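PDB 2WQL: major allergen DAU C 1 from Daucus carota, which is a plant defence protein of the Bet v 1 family and a major allergen of carrot, probably binding small hydrophobic ligands in an internal cavity. Local coordinates for residues Ile23-Asp28 and Val74-Leu79; Glu17-Gly22 and Met102-Thr107. The protein carries 4 engineered substitutions. All coordinates share one frame; numbering follows the deposited sequence.

Contact 1 (Ile23-Asp28 and Val74-Leu79); sequences IVLDVD and VNKEAL. With P4C (O-acetaldehydyl-hexaethylene glycol), chain E.
Val24 meets Val74, and Leu25 lies against both Val74 and Lys76; every contact between 23-28 and 74-79 is apolar, and no hydrogen bond joins the two segments. Val24 CG1 comes within 4.1 Å of Val74 CG1. Each of these methyls is anti to its own backbone N (chi1 174° in Val24, -161° in Val74), and the two side chains run past one another in opposite directions. Leu25 reaches across with one branch: its CD2 sits 3.8 Å from Lys76 CG and 4.1 Å from Lys76 CE, so the methyl lies along the extended aliphatic part of the lysine, short of the NZ end. The two segments together bury just 124 Å², and both Leu25 and Lys76 remain exposed. The polar contacts are local. Asn75 OD1 accepts from Ala78 N at 2.9 Å, with the donor 45° out of the carbonyl plane, and more weakly from Glu77 N, tying the turn back on itself in an Asx motif. O1 of the bound glycol lies 3.1 Å from Ile23 O, a doubtful hydrogen bond because O1 is modelled as an aldehyde oxygen, while the Ile23 side chain packs on Phe144 and Ile147 of helix 130-153. The arrangement places the junction of the two short helices beside the end of strand 66-75 at the rim of the ligand pocket, in the helix-grip fold of the Bet v 1 family.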
loop_
_atom_site.group_PDB
_atom_site.type_symbol
_atom_site.label_atom_id
_atom_site.label_comp_id
_atom_site.label_asym_id
_atom_site.label_seq_id
_atom_site.Cartn_x
_atom_site.Cartn_y
_atom_site.Cartn_z
ATOM N N ILE A 23 17.480 -18.444 -1.701
ATOM C CA ILE A 23 17.319 -18.229 -3.138
ATOM C C ILE A 23 18.589 -17.740 -3.816
ATOM O O ILE A 23 18.602 -17.628 -5.034
ATOM C CB ILE A 23 16.139 -17.277 -3.482
ATOM C CG1 ILE A 23 16.470 -15.828 -3.113
ATOM C CG2 ILE A 23 14.844 -17.744 -2.807
ATOM C CD1 ILE A 23 15.302 -14.852 -3.281
ATOM N N VAL A 24 19.650 -17.466 -3.051
ATOM C CA VAL A 24 20.967 -17.140 -3.630
ATOM C C VAL A 24 22.102 -18.000 -3.064
ATOM O O VAL A 24 22.681 -18.823 -3.778
ATOM C CB VAL A 24 21.322 -15.653 -3.428
ATOM C CG1 VAL A 24 22.733 -15.379 -3.894
ATOM C CG2 VAL A 24 20.334 -14.758 -4.166
ATOM N N LEU A 25 22.417 -17.824 -1.782
ATOM C CA LEU A 25 23.645 -18.407 -1.224
ATOM C C LEU A 25 23.694 -19.925 -1.282
ATOM O O LEU A 25 24.714 -20.492 -1.687
ATOM C CB LEU A 25 23.870 -17.950 0.229
ATOM C CG LEU A 25 24.141 -16.454 0.427
ATOM C CD1 LEU A 25 24.487 -16.136 1.872
ATOM C CD2 LEU A 25 25.235 -15.983 -0.517
ATOM N N ASP A 26 22.594 -20.563 -0.877
ATOM C CA ASP A 26 22.519 -22.019 -0.739
ATOM C C ASP A 26 21.654 -22.662 -1.814
ATOM O O ASP A 26 21.304 -23.833 -1.715
ATOM C CB ASP A 26 21.972 -22.378 0.643
ATOM C CG ASP A 26 22.799 -21.788 1.771
ATOM O OD1 ASP A 26 24.037 -21.686 1.613
ATOM O OD2 ASP A 26 22.215 -21.445 2.826
ATOM N N VAL A 27 21.335 -21.910 -2.855
ATOM C CA VAL A 27 20.417 -22.382 -3.889
ATOM C C VAL A 27 20.760 -23.754 -4.484
ATOM O O VAL A 27 19.870 -24.532 -4.766
ATOM C CB VAL A 27 20.303 -21.360 -5.044
ATOM C CG1 VAL A 27 21.571 -21.376 -5.913
ATOM C CG2 VAL A 27 19.068 -21.669 -5.877
ATOM N N ASP A 28 22.034 -24.057 -4.672
ATOM C CA ASP A 28 22.429 -25.321 -5.324
ATOM C C ASP A 28 22.137 -26.580 -4.495
ATOM O O ASP A 28 21.909 -27.654 -5.072
ATOM C CB ASP A 28 23.921 -25.314 -5.705
ATOM C CG ASP A 28 24.260 -24.258 -6.758
ATOM O OD1 ASP A 28 23.471 -24.075 -7.717
ATOM O OD2 ASP A 28 25.319 -23.603 -6.631
ATOM N N VAL A 74 27.422 -10.522 -6.279
ATOM C CA VAL A 74 26.734 -10.948 -5.060
ATOM C C VAL A 74 27.169 -10.063 -3.909
ATOM O O VAL A 74 28.362 -9.811 -3.736
ATOM C CB VAL A 74 27.102 -12.369 -4.646
ATOM C CG1 VAL A 74 26.067 -12.947 -3.702
ATOM C CG2 VAL A 74 27.247 -13.262 -5.841
ATOM N N ASN A 75 26.205 -9.575 -3.139
ATOM C CA ASN A 75 26.506 -8.796 -1.956
ATOM C C ASN A 75 25.760 -9.415 -0.792
ATOM O O ASN A 75 24.583 -9.200 -0.619
ATOM C CB ASN A 75 26.162 -7.320 -2.155
ATOM C CG ASN A 75 26.746 -6.447 -1.087
ATOM O OD1 ASN A 75 26.634 -6.746 0.099
ATOM N ND2 ASN A 75 27.360 -5.340 -1.492
ATOM N N LYS A 76 26.477 -10.197 -0.005
ATOM C CA LYS A 76 25.902 -10.943 1.101
ATOM C C LYS A 76 25.358 -10.047 2.210
ATOM O O LYS A 76 24.368 -10.387 2.860
ATOM C CB LYS A 76 26.953 -11.909 1.670
ATOM C CG LYS A 76 27.343 -13.006 0.678
ATOM C CD LYS A 76 28.636 -13.766 1.070
ATOM C CE LYS A 76 29.112 -14.688 -0.091
ATOM N NZ LYS A 76 30.237 -15.589 0.318
ATOM N N GLU A 77 26.006 -8.911 2.416
ATOM C CA GLU A 77 25.643 -7.996 3.476
ATOM C C GLU A 77 24.422 -7.166 3.102
ATOM O O GLU A 77 23.564 -6.898 3.940
ATOM C CB GLU A 77 26.831 -7.091 3.779
ATOM C CG GLU A 77 28.065 -7.845 4.305
ATOM C CD GLU A 77 27.838 -8.473 5.694
ATOM O OE1 GLU A 77 26.848 -8.100 6.382
ATOM O OE2 GLU A 77 28.654 -9.337 6.103
ATOM N N ALA A 78 24.335 -6.779 1.833
ATOM C CA ALA A 78 23.232 -5.966 1.355
ATOM C C ALA A 78 22.037 -6.779 0.877
ATOM O O ALA A 78 20.994 -6.197 0.610
ATOM C CB ALA A 78 23.705 -5.074 0.262
ATOM N N LEU A 79 22.191 -8.105 0.787
ATOM C CA LEU A 79 21.185 -9.008 0.236
ATOM C C LEU A 79 20.783 -8.612 -1.203
ATOM O O LEU A 79 19.595 -8.537 -1.528
ATOM C CB LEU A 79 19.956 -9.057 1.144
ATOM C CG LEU A 79 20.202 -9.181 2.653
ATOM C CD1 LEU A 79 18.889 -9.311 3.400
ATOM C CD2 LEU A 79 21.145 -10.344 2.974
HETATM O O1 P4C E . 20.196 -17.980 -7.722
HETATM C C2 P4C E . 19.499 -17.417 -8.563
HETATM C C3 P4C E . 18.622 -16.231 -8.204
HETATM O O4 P4C E . 18.007 -15.757 -9.416
HETATM C C5 P4C E . 17.481 -14.411 -9.408
HETATM C C6 P4C E . 17.349 -13.932 -10.861
HETATM O O7 P4C E . 16.032 -14.145 -11.359
HETATM C C8 P4C E . 15.026 -13.253 -10.830
HETATM C C9 P4C E . 13.758 -13.967 -10.305
HETATM O O10 P4C E . 13.633 -13.823 -8.869
HETATM C C11 P4C E . 12.813 -14.822 -8.233
HETATM C C12 P4C E . 13.650 -15.792 -7.401
HETATM O O13 P4C E . 13.504 -17.133 -7.892
HETATM C C14 P4C E . 14.198 -18.132 -7.133
HETATM C C15 P4C E . 15.656 -18.238 -7.564
HETATM O O16 P4C E . 15.864 -19.367 -8.417
HETATM C C17 P4C E . 16.941 -19.214 -9.373
HETATM C C18 P4C E . 16.627 -19.942 -10.699
HETATM O O19 P4C E . 17.350 -19.400 -11.832
HETATM C C20 P4C E . 16.557 -18.624 -12.753
HETATM C C21 P4C E . 17.421 -17.541 -13.430
HETATM O O22 P4C E . 16.884 -16.200 -13.348
#

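Contact 2 (Glu17-Gly22 and Met102-Thr107); sequences EKIFSG and MVVVPT. Engineered in segment 102-107: Met102 (natural residue Leu).
Phe20 presents the edge of its ring to Val104: CD1 is 3.9 Å from Val104 CG2, and that methyl lies near the ring plane, not over a face. The two side chains meet at a slant. With CG anti to the backbone N (chi1 -169°), the ring is carried past Val104 and only its CD1 corner touches the valine; Leu25 and Leu79 touch the same phenylalanine side chain. Val104 points toward the helix and divides its methyls between two helical neighbours. While CG2 meets Phe20, Val104 CG1 lies 4.2 Å from Ile19 CG2, the branch methyl of an isoleucine whose longer arm leads away from the strand. The CA atoms of Phe20 and Val104, the nearest pair across the segments, are 6.7 Å apart, and all three touching residues are buried. No hydrogen bond crosses between 17-22 and 102-107. Within the helix, Lys18 O accepts from Ser21 OG at 2.6 Å and from Gly22 N at 3.1 Å, both approaching from the same face of its carbonyl plane. Val104 is also held at its main chain, where its O accepts from Lys115 NZ of the second subunit. Engineered Met102, two residues earlier on the same strand, touches the bound glycol. Such seating of the first of two short helices on the curved antiparallel sheet, beside the long C-terminal helix, belongs to the Bet v 1 helix-grip fold.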
loop_
_atom_site.group_PDB
_atom_site.type_symbol
_atom_site.label_atom_id
_atom_site.label_comp_id
_atom_site.label_asym_id
_atom_site.label_seq_id
_atom_site.Cartn_x
_atom_site.Cartn_y
_atom_site.Cartn_z
ATOM N N GLU A 17 17.227 -11.999 5.495
ATOM C CA GLU A 17 18.456 -12.800 5.595
ATOM C C GLU A 17 18.204 -14.246 5.174
ATOM O O GLU A 17 18.970 -14.821 4.416
ATOM C CB GLU A 17 19.043 -12.774 7.027
ATOM C CG GLU A 17 20.094 -11.695 7.251
ATOM C CD GLU A 17 20.461 -11.462 8.758
ATOM O OE1 GLU A 17 20.998 -12.385 9.453
ATOM O OE2 GLU A 17 20.239 -10.323 9.255
ATOM N N LYS A 18 17.117 -14.819 5.670
ATOM C CA LYS A 18 16.824 -16.227 5.440
ATOM C C LYS A 18 16.422 -16.483 3.977
ATOM O O LYS A 18 16.866 -17.460 3.371
ATOM C CB LYS A 18 15.736 -16.682 6.412
ATOM C CG LYS A 18 15.881 -18.093 6.945
ATOM C CD LYS A 18 15.016 -18.289 8.215
ATOM C CE LYS A 18 15.288 -19.623 8.936
ATOM N NZ LYS A 18 14.018 -20.214 9.481
ATOM N N ILE A 19 15.598 -15.604 3.410
ATOM C CA ILE A 19 15.181 -15.731 2.014
ATOM C C ILE A 19 16.387 -15.669 1.087
ATOM O O ILE A 19 16.556 -16.510 0.202
ATOM C CB ILE A 19 14.166 -14.631 1.616
ATOM C CG1 ILE A 19 12.781 -14.954 2.178
ATOM C CG2 ILE A 19 14.048 -14.499 0.116
ATOM C CD1 ILE A 19 12.112 -16.137 1.520
ATOM N N PHE A 20 17.234 -14.677 1.308
ATOM C CA PHE A 20 18.438 -14.515 0.523
ATOM C C PHE A 20 19.340 -15.738 0.592
ATOM O O PHE A 20 19.967 -16.092 -0.395
ATOM C CB PHE A 20 19.229 -13.301 1.005
ATOM C CG PHE A 20 20.356 -12.913 0.090
ATOM C CD1 PHE A 20 20.095 -12.245 -1.105
ATOM C CD2 PHE A 20 21.662 -13.208 0.414
ATOM C CE1 PHE A 20 21.125 -11.865 -1.958
ATOM C CE2 PHE A 20 22.702 -12.837 -0.435
ATOM C CZ PHE A 20 22.429 -12.163 -1.625
ATOM N N SER A 21 19.428 -16.375 1.754
ATOM C CA SER A 21 20.278 -17.546 1.880
ATOM C C SER A 21 19.687 -18.687 1.064
ATOM O O SER A 21 20.416 -19.478 0.486
ATOM C CB SER A 21 20.459 -17.957 3.340
ATOM O OG SER A 21 19.249 -18.504 3.850
ATOM N N GLY A 22 18.368 -18.754 0.989
ATOM C CA GLY A 22 17.720 -19.833 0.273
ATOM C C GLY A 22 17.745 -19.657 -1.233
ATOM O O GLY A 22 17.985 -20.609 -1.971
ATOM N N MET A 102 18.500 -8.027 -8.368
ATOM C CA MET A 102 17.598 -8.423 -7.307
ATOM C C MET A 102 18.066 -7.879 -5.969
ATOM O O MET A 102 19.264 -7.873 -5.666
ATOM C CB MET A 102 17.528 -9.940 -7.226
ATOM C CG MET A 102 16.419 -10.443 -6.363
ATOM S SD MET A 102 16.492 -12.220 -6.185
ATOM C CE MET A 102 17.876 -12.341 -5.051
ATOM N N VAL A 103 17.119 -7.428 -5.162
ATOM C CA VAL A 103 17.436 -7.033 -3.798
ATOM C C VAL A 103 16.330 -7.543 -2.875
ATOM O O VAL A 103 15.170 -7.488 -3.226
ATOM C CB VAL A 103 17.621 -5.498 -3.682
ATOM C CG1 VAL A 103 16.322 -4.764 -4.011
ATOM C CG2 VAL A 103 18.137 -5.106 -2.301
ATOM N N VAL A 104 16.701 -8.067 -1.713
ATOM C CA VAL A 104 15.734 -8.537 -0.726
ATOM C C VAL A 104 15.681 -7.492 0.381
ATOM O O VAL A 104 16.678 -7.238 1.028
ATOM C CB VAL A 104 16.132 -9.897 -0.133
ATOM C CG1 VAL A 104 15.020 -10.438 0.694
ATOM C CG2 VAL A 104 16.491 -10.875 -1.228
ATOM N N VAL A 105 14.532 -6.867 0.598
ATOM C CA VAL A 105 14.458 -5.824 1.621
ATOM C C VAL A 105 13.555 -6.246 2.780
ATOM O O VAL A 105 12.524 -6.865 2.557
ATOM C CB VAL A 105 14.011 -4.431 1.050
ATOM C CG1 VAL A 105 14.493 -4.240 -0.369
ATOM C CG2 VAL A 105 12.530 -4.268 1.117
ATOM N N PRO A 106 13.950 -5.933 4.024
ATOM C CA PRO A 106 13.116 -6.312 5.163
ATOM C C PRO A 106 11.883 -5.453 5.334
ATOM O O PRO A 106 11.837 -4.321 4.860
ATOM C CB PRO A 106 14.047 -6.142 6.366
ATOM C CG PRO A 106 15.111 -5.259 5.910
ATOM C CD PRO A 106 15.281 -5.484 4.449
ATOM N N THR A 107 10.895 -6.003 6.025
ATOM C CA THR A 107 9.627 -5.330 6.282
ATOM C C THR A 107 9.405 -5.213 7.783
ATOM O O THR A 107 9.878 -6.051 8.564
ATOM C CB THR A 107 8.456 -6.119 5.675
ATOM O OG1 THR A 107 8.529 -6.056 4.254
ATOM C CG2 THR A 107 7.144 -5.528 6.088
#

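In the fold
Both contacts use helix 16-25 and the same antiparallel sheet, with centres 8 Å apart. Contact 2 is fully buried, an aromatic edge and branched aliphatic groups between helix and strand 95-106; contact 1 is partly buried, its apolar face running out onto an exposed lysine chain beside a turn. Along the sequence, contact 1 is nested within the loop that contact 2 closes. They join directly: Leu79 O and Val104 N, 2.9 Å apart, probably form a hydrogen bond, as do Asp26 N and Ser21 O, while Val24 CG2 packs 3.6 Å from engineered Met102 CE. Both border the glycol pocket, and both also touch the second subunit.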